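Local atomic coordinates of putative sortase (Streptococcus pneumoniae, PDB entry 2W1J), a protein that probably acts as a class C sortase, a cysteine transpeptidase that covalently joins pilin subunits during the assembly of pilus fibres in Streptococcus pneumoniae. Residues Lys135-Asn140 and Val144-Val149; Thr125-Leu130 and Val172-Cys177. All blocks are in the same frame, centred on the assembly; numbering follows the deposited sequence.

Contact 1: residues Lys135-Asn140 and Val144-Val149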
loop_
_atom_site.group_PDB
_atom_site.type_symbol
_atom_site.label_atom_id
_atom_site.label_comp_id
_atom_site.label_asym_id
_atom_site.label_seq_id
_atom_site.Cartn_x
_atom_site.Cartn_y
_atom_site.Cartn_z
ATOM N N LYS A 135 -4.943 -9.702 -10.634
ATOM C CA LYS A 135 -3.607 -9.136 -10.445
ATOM C C LYS A 135 -3.646 -7.664 -10.048
ATOM O O LYS A 135 -4.566 -6.919 -10.404
ATOM C CB LYS A 135 -2.755 -9.331 -11.708
ATOM C CG LYS A 135 -2.456 -10.816 -11.993
ATOM C CD LYS A 135 -1.569 -10.999 -13.213
ATOM C CE LYS A 135 -1.405 -12.471 -13.559
ATOM N NZ LYS A 135 -0.647 -12.647 -14.823
ATOM N N PHE A 136 -2.641 -7.251 -9.286
ATOM C CA PHE A 136 -2.405 -5.841 -9.067
ATOM C C PHE A 136 -0.914 -5.574 -9.082
ATOM O O PHE A 136 -0.108 -6.501 -8.976
ATOM C CB PHE A 136 -3.122 -5.290 -7.826
ATOM C CG PHE A 136 -2.686 -5.891 -6.512
ATOM C CD1 PHE A 136 -1.642 -5.328 -5.791
ATOM C CD2 PHE A 136 -3.370 -6.961 -5.964
ATOM C CE1 PHE A 136 -1.270 -5.850 -4.548
ATOM C CE2 PHE A 136 -3.005 -7.485 -4.716
ATOM C CZ PHE A 136 -1.960 -6.922 -4.010
ATOM N N TYR A 137 -0.550 -4.311 -9.261
ATOM C CA TYR A 137 0.832 -3.933 -9.527
ATOM C C TYR A 137 1.215 -2.808 -8.594
ATOM O O TYR A 137 0.495 -1.811 -8.472
ATOM C CB TYR A 137 1.011 -3.526 -10.999
ATOM C CG TYR A 137 0.629 -4.644 -11.938
ATOM C CD1 TYR A 137 1.565 -5.587 -12.350
ATOM C CD2 TYR A 137 -0.687 -4.792 -12.355
ATOM C CE1 TYR A 137 1.200 -6.641 -13.160
ATOM C CE2 TYR A 137 -1.061 -5.844 -13.165
ATOM C CZ TYR A 137 -0.107 -6.759 -13.567
ATOM O OH TYR A 137 -0.449 -7.815 -14.374
ATOM N N VAL A 138 2.342 -2.976 -7.923
ATOM C CA VAL A 138 2.839 -1.962 -7.011
ATOM C C VAL A 138 4.064 -1.336 -7.665
ATOM O O VAL A 138 5.042 -2.025 -7.959
ATOM C CB VAL A 138 3.201 -2.576 -5.643
ATOM C CG1 VAL A 138 3.800 -1.512 -4.712
ATOM C CG2 VAL A 138 1.968 -3.226 -5.012
ATOM N N HIS A 139 3.982 -0.037 -7.935
ATOM C CA HIS A 139 5.051 0.715 -8.583
ATOM C C HIS A 139 5.859 1.434 -7.529
ATOM O O HIS A 139 5.289 2.131 -6.685
ATOM C CB HIS A 139 4.461 1.782 -9.509
ATOM C CG HIS A 139 3.635 1.242 -10.638
ATOM N ND1 HIS A 139 3.981 1.430 -11.958
ATOM C CD2 HIS A 139 2.470 0.549 -10.648
ATOM C CE1 HIS A 139 3.069 0.871 -12.735
ATOM N NE2 HIS A 139 2.140 0.329 -11.966
ATOM N N ASN A 140 7.177 1.287 -7.584
ATOM C CA ASN A 140 8.055 2.067 -6.720
ATOM C C ASN A 140 9.159 2.706 -7.557
ATOM O O ASN A 140 9.140 2.580 -8.783
ATOM C CB ASN A 140 8.565 1.245 -5.524
ATOM C CG ASN A 140 9.441 0.082 -5.940
ATOM O OD1 ASN A 140 10.217 0.181 -6.892
ATOM N ND2 ASN A 140 9.338 -1.021 -5.214
ATOM N N VAL A 144 8.289 -2.181 -11.184
ATOM C CA VAL A 144 6.896 -2.536 -10.983
ATOM C C VAL A 144 6.860 -3.974 -10.476
ATOM O O VAL A 144 7.514 -4.853 -11.044
ATOM C CB VAL A 144 6.120 -2.432 -12.309
ATOM C CG1 VAL A 144 4.650 -2.775 -12.092
ATOM C CG2 VAL A 144 6.262 -1.033 -12.895
ATOM N N MET A 145 6.116 -4.211 -9.401
ATOM C CA MET A 145 5.991 -5.550 -8.820
ATOM C C MET A 145 4.577 -6.066 -9.016
ATOM O O MET A 145 3.611 -5.360 -8.715
ATOM C CB MET A 145 6.297 -5.505 -7.325
ATOM C CG MET A 145 7.677 -4.932 -7.013
ATOM S SD MET A 145 8.070 -5.013 -5.254
ATOM C CE MET A 145 6.781 -3.987 -4.550
ATOM N N ALA A 146 4.446 -7.311 -9.462
ATOM C CA ALA A 146 3.148 -7.926 -9.670
ATOM C C ALA A 146 2.753 -8.812 -8.499
ATOM O O ALA A 146 3.570 -9.579 -7.975
ATOM C CB ALA A 146 3.150 -8.739 -10.961
ATOM N N TYR A 147 1.471 -8.727 -8.146
ATOM C CA TYR A 147 0.867 -9.541 -7.098
ATOM C C TYR A 147 -0.405 -10.201 -7.618
ATOM O O TYR A 147 -1.094 -9.632 -8.477
ATOM C CB TYR A 147 0.565 -8.681 -5.855
ATOM C CG TYR A 147 1.829 -8.297 -5.123
ATOM C CD1 TYR A 147 2.610 -7.220 -5.539
ATOM C CD2 TYR A 147 2.283 -9.070 -4.054
ATOM C CE1 TYR A 147 3.809 -6.918 -4.888
ATOM C CE2 TYR A 147 3.486 -8.787 -3.412
ATOM C CZ TYR A 147 4.237 -7.704 -3.827
ATOM O OH TYR A 147 5.435 -7.406 -3.206
ATOM N N GLN A 148 -0.724 -11.372 -7.082
ATOM C CA GLN A 148 -1.922 -12.102 -7.480
ATOM C C GLN A 148 -2.761 -12.388 -6.238
ATOM O O GLN A 148 -2.267 -12.959 -5.265
ATOM C CB GLN A 148 -1.526 -13.392 -8.182
ATOM C CG GLN A 148 -2.698 -14.252 -8.618
ATOM C CD GLN A 148 -2.210 -15.518 -9.294
ATOM O OE1 GLN A 148 -1.293 -15.482 -10.109
ATOM N NE2 GLN A 148 -2.794 -16.653 -8.927
ATOM N N VAL A 149 -4.020 -11.966 -6.269
ATOM C CA VAL A 149 -4.897 -12.130 -5.110
ATOM C C VAL A 149 -5.047 -13.606 -4.776
ATOM O O VAL A 149 -5.392 -14.426 -5.639
ATOM C CB VAL A 149 -6.276 -11.508 -5.378
ATOM C CG1 VAL A 149 -7.204 -11.762 -4.187
ATOM C CG2 VAL A 149 -6.123 -10.028 -5.685
#
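Phe-136 and Tyr-147 face each other as a hydrogen-bonded antiparallel pair: Phe-136 N donates to Tyr-147 O (3.0 Å), and Tyr-147 N returns a bond to Phe-136 O (2.9 Å). Two residues on, Val-138 N reaches Met-145 O and Met-145 N reaches Val-138 O, each at 2.8 Å. Between these pairs Tyr-137 CA leans on Met-145 O in a CA-H...O contact. Strands 135-139 and 144-155 thus form a beta hairpin of the sortase beta-barrel, flanked by strand 185-194 beside 144-155 and by strand 65-71 beside 135-139. Asn-140 suits the turn, because its OD1 accepts from the backbone N of both Lys-142 and Glu-143.

On the face bearing Phe-136, Val-138, Met-145 and Tyr-147, the Phe-136 CG is wedged between its own N and carbonyl carbon (chi1 63°), which stands the ring over the neighbouring strand. Tyr-147 CB lies over one face of that ring, 3.6 Å from Phe-136 CZ, and Val-149 CG2 sits at its edge. The two rings are nearly parallel (14°) but slid apart, and Tyr-147 OH bonds to Asp-170. Beyond them Val-138 CG1 meets Met-145 CE.

The other face carries Tyr-137 CE1 against Ala-146 CB (3.6 Å), where a small residue lets the ring come close. Val-144 CG1 sits over the centre of the His-139 ring, whose NE2 bonds to Glu-70.

Contact 2: residues Thr125-Leu130 and Val172-Cys177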
loop_
_atom_site.group_PDB
_atom_site.type_symbol
_atom_site.label_atom_id
_atom_site.label_comp_id
_atom_site.label_asym_id
_atom_site.label_seq_id
_atom_site.Cartn_x
_atom_site.Cartn_y
_atom_site.Cartn_z
ATOM N N THR A 125 -13.289 1.723 -3.421
ATOM C CA THR A 125 -14.687 1.286 -3.362
ATOM C C THR A 125 -14.922 -0.047 -4.068
ATOM O O THR A 125 -15.698 -0.884 -3.583
ATOM C CB THR A 125 -15.629 2.352 -3.940
ATOM O OG1 THR A 125 -15.588 3.494 -3.086
ATOM C CG2 THR A 125 -17.071 1.829 -4.026
ATOM N N ASP A 126 -14.283 -0.242 -5.218
ATOM C CA ASP A 126 -14.522 -1.453 -6.004
ATOM C C ASP A 126 -13.651 -2.647 -5.592
ATOM O O ASP A 126 -13.612 -3.663 -6.283
ATOM C CB ASP A 126 -14.371 -1.170 -7.503
ATOM C CG ASP A 126 -15.536 -0.375 -8.075
ATOM O OD1 ASP A 126 -16.653 -0.403 -7.502
ATOM O OD2 ASP A 126 -15.326 0.289 -9.109
ATOM N N LEU A 127 -12.973 -2.545 -4.452
ATOM C CA LEU A 127 -12.192 -3.684 -3.966
ATOM C C LEU A 127 -13.063 -4.925 -3.786
ATOM O O LEU A 127 -12.574 -6.050 -3.920
ATOM C CB LEU A 127 -11.510 -3.346 -2.642
ATOM C CG LEU A 127 -10.016 -3.633 -2.539
ATOM C CD1 LEU A 127 -9.183 -2.995 -3.657
ATOM C CD2 LEU A 127 -9.493 -3.208 -1.169
ATOM N N THR A 128 -14.352 -4.725 -3.506
ATOM C CA THR A 128 -15.272 -5.849 -3.329
ATOM C C THR A 128 -15.486 -6.640 -4.615
ATOM O O THR A 128 -16.035 -7.746 -4.574
ATOM C CB THR A 128 -16.658 -5.391 -2.828
ATOM O OG1 THR A 128 -17.165 -4.375 -3.705
ATOM C CG2 THR A 128 -16.556 -4.849 -1.403
ATOM N N LYS A 129 -15.114 -6.061 -5.751
ATOM C CA LYS A 129 -15.242 -6.746 -7.033
ATOM C C LYS A 129 -14.079 -7.692 -7.311
ATOM O O LYS A 129 -14.165 -8.535 -8.203
ATOM C CB LYS A 129 -15.341 -5.748 -8.193
ATOM C CG LYS A 129 -16.607 -4.901 -8.173
ATOM C CD LYS A 129 -16.686 -3.915 -9.340
ATOM C CE LYS A 129 -16.807 -4.611 -10.682
ATOM N NZ LYS A 129 -16.946 -3.611 -11.785
ATOM N N LEU A 130 -12.973 -7.534 -6.586
ATOM C CA LEU A 130 -11.786 -8.329 -6.855
ATOM C C LEU A 130 -11.986 -9.782 -6.474
ATOM O O LEU A 130 -12.601 -10.104 -5.451
ATOM C CB LEU A 130 -10.578 -7.759 -6.115
ATOM C CG LEU A 130 -10.146 -6.380 -6.592
ATOM C CD1 LEU A 130 -8.937 -5.937 -5.783
ATOM C CD2 LEU A 130 -9.865 -6.372 -8.098
ATOM N N VAL A 172 1.270 -8.392 -0.342
ATOM C CA VAL A 172 0.725 -7.049 -0.177
ATOM C C VAL A 172 -0.766 -7.223 0.084
ATOM O O VAL A 172 -1.443 -7.971 -0.632
ATOM C CB VAL A 172 0.953 -6.163 -1.423
ATOM C CG1 VAL A 172 0.141 -4.872 -1.333
ATOM C CG2 VAL A 172 2.436 -5.848 -1.578
ATOM N N THR A 173 -1.265 -6.550 1.117
ATOM C CA THR A 173 -2.700 -6.518 1.388
ATOM C C THR A 173 -3.238 -5.120 1.130
ATOM O O THR A 173 -2.654 -4.116 1.559
ATOM C CB THR A 173 -3.009 -6.967 2.830
ATOM O OG1 THR A 173 -2.644 -8.347 2.969
ATOM C CG2 THR A 173 -4.492 -6.787 3.191
ATOM N N LEU A 174 -4.351 -5.076 0.404
ATOM C CA LEU A 174 -5.121 -3.865 0.166
ATOM C C LEU A 174 -6.265 -3.849 1.176
ATOM O O LEU A 174 -7.028 -4.815 1.286
ATOM C CB LEU A 174 -5.627 -3.847 -1.275
ATOM C CG LEU A 174 -4.562 -4.174 -2.331
ATOM C CD1 LEU A 174 -5.197 -4.146 -3.711
ATOM C CD2 LEU A 174 -3.415 -3.191 -2.262
ATOM N N LEU A 175 -6.335 -2.755 1.934
ATOM C CA LEU A 175 -7.195 -2.643 3.106
ATOM C C LEU A 175 -8.212 -1.517 2.928
ATOM O O LEU A 175 -7.831 -0.393 2.609
ATOM C CB LEU A 175 -6.312 -2.340 4.321
ATOM C CG LEU A 175 -6.963 -1.954 5.646
ATOM C CD1 LEU A 175 -7.804 -3.110 6.157
ATOM C CD2 LEU A 175 -5.922 -1.552 6.683
ATOM N N THR A 176 -9.491 -1.817 3.161
ATOM C CA THR A 176 -10.514 -0.771 3.151
ATOM C C THR A 176 -11.607 -1.104 4.158
ATOM O O THR A 176 -11.544 -2.133 4.829
ATOM C CB THR A 176 -11.059 -0.544 1.730
ATOM O OG1 THR A 176 -11.797 0.678 1.686
ATOM C CG2 THR A 176 -11.941 -1.699 1.268
ATOM N N CYS A 177 -12.605 -0.236 4.264
ATOM C CA CYS A 177 -13.728 -0.502 5.158
ATOM C C CYS A 177 -14.823 -1.281 4.448
ATOM O O CYS A 177 -14.962 -1.207 3.226
ATOM C CB CYS A 177 -14.294 0.803 5.716
ATOM S SG CYS A 177 -13.144 1.650 6.804
#
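The peptide joining Leu-174 to Leu-175 is the flat group here, and Leu-127 CD2 rests over one of its faces, 3.8 Å from Leu-174 O. Its edges probably serve the sheet, since through their backbones Leu-174 bonds to Val-189 and Leu-175 to Ile-112, on the two neighbouring strands. If its polar atoms are satisfied there, a methyl group can lie on the face at little cost.

The same CD2 fills the angle between two side chains of the strand, touching Leu-174 CB at 3.9 Å and Thr-176 CG2 at 3.8 Å. The other branch, Leu-127 CD1, meets Leu-174 CD1 (4.1 Å), and the two leucines cross at about a right angle. Leu-127 is held on a short 3-10 turn, in which Lys-129 N bonds to Asp-126 O and Leu-130 N to Leu-127 O. Its chi1 of -130° is far from a staggered value, yet it spreads both branches over the strand.

Thr-176 serves two environments. OG1 lies opposite the backbone N (chi1 -166°) and bonds to Ala-114 O and Thr-116 OG1, while CG2 offers the leucine a methyl. Ile-71 of strand 65-71 is touched by Leu-127 and Leu-130 from the loop and by Leu-174 from the strand, which brings the loop into the barrel interior. Residues 173-177 read Thr-Leu-Leu-Thr-Cys, the TLXTC signature of sortases, in which the cysteine is the nucleophile in relatives. With no hydrogen bond between the two segments, the loop is fitted to this strand by shape and the burial of apolar surface.

In the fold
Contact 1 is nested in the chain between the two halves of contact 2, and their centres lie about 14 Å apart. Strand 170-178, which contributes to contact 2, follows the hairpin strand 144-155 in sequence and packs against the hairpin's buried side: Tyr-147 CZ approaches Val-172 CG2 at 3.4 Å, and Phe-136 CD2 lies 4.0 Å from Leu-174 CD1. Leu-174 therefore has the hairpin and the 125-130 loop as neighbours in one apolar interior. Contact 2 lies beside the probable active site, since Thr-176 immediately precedes Cys-177. A bound glycerol, probably from the crystallisation liquor, lies about 5 Å from the Thr-176 side chain.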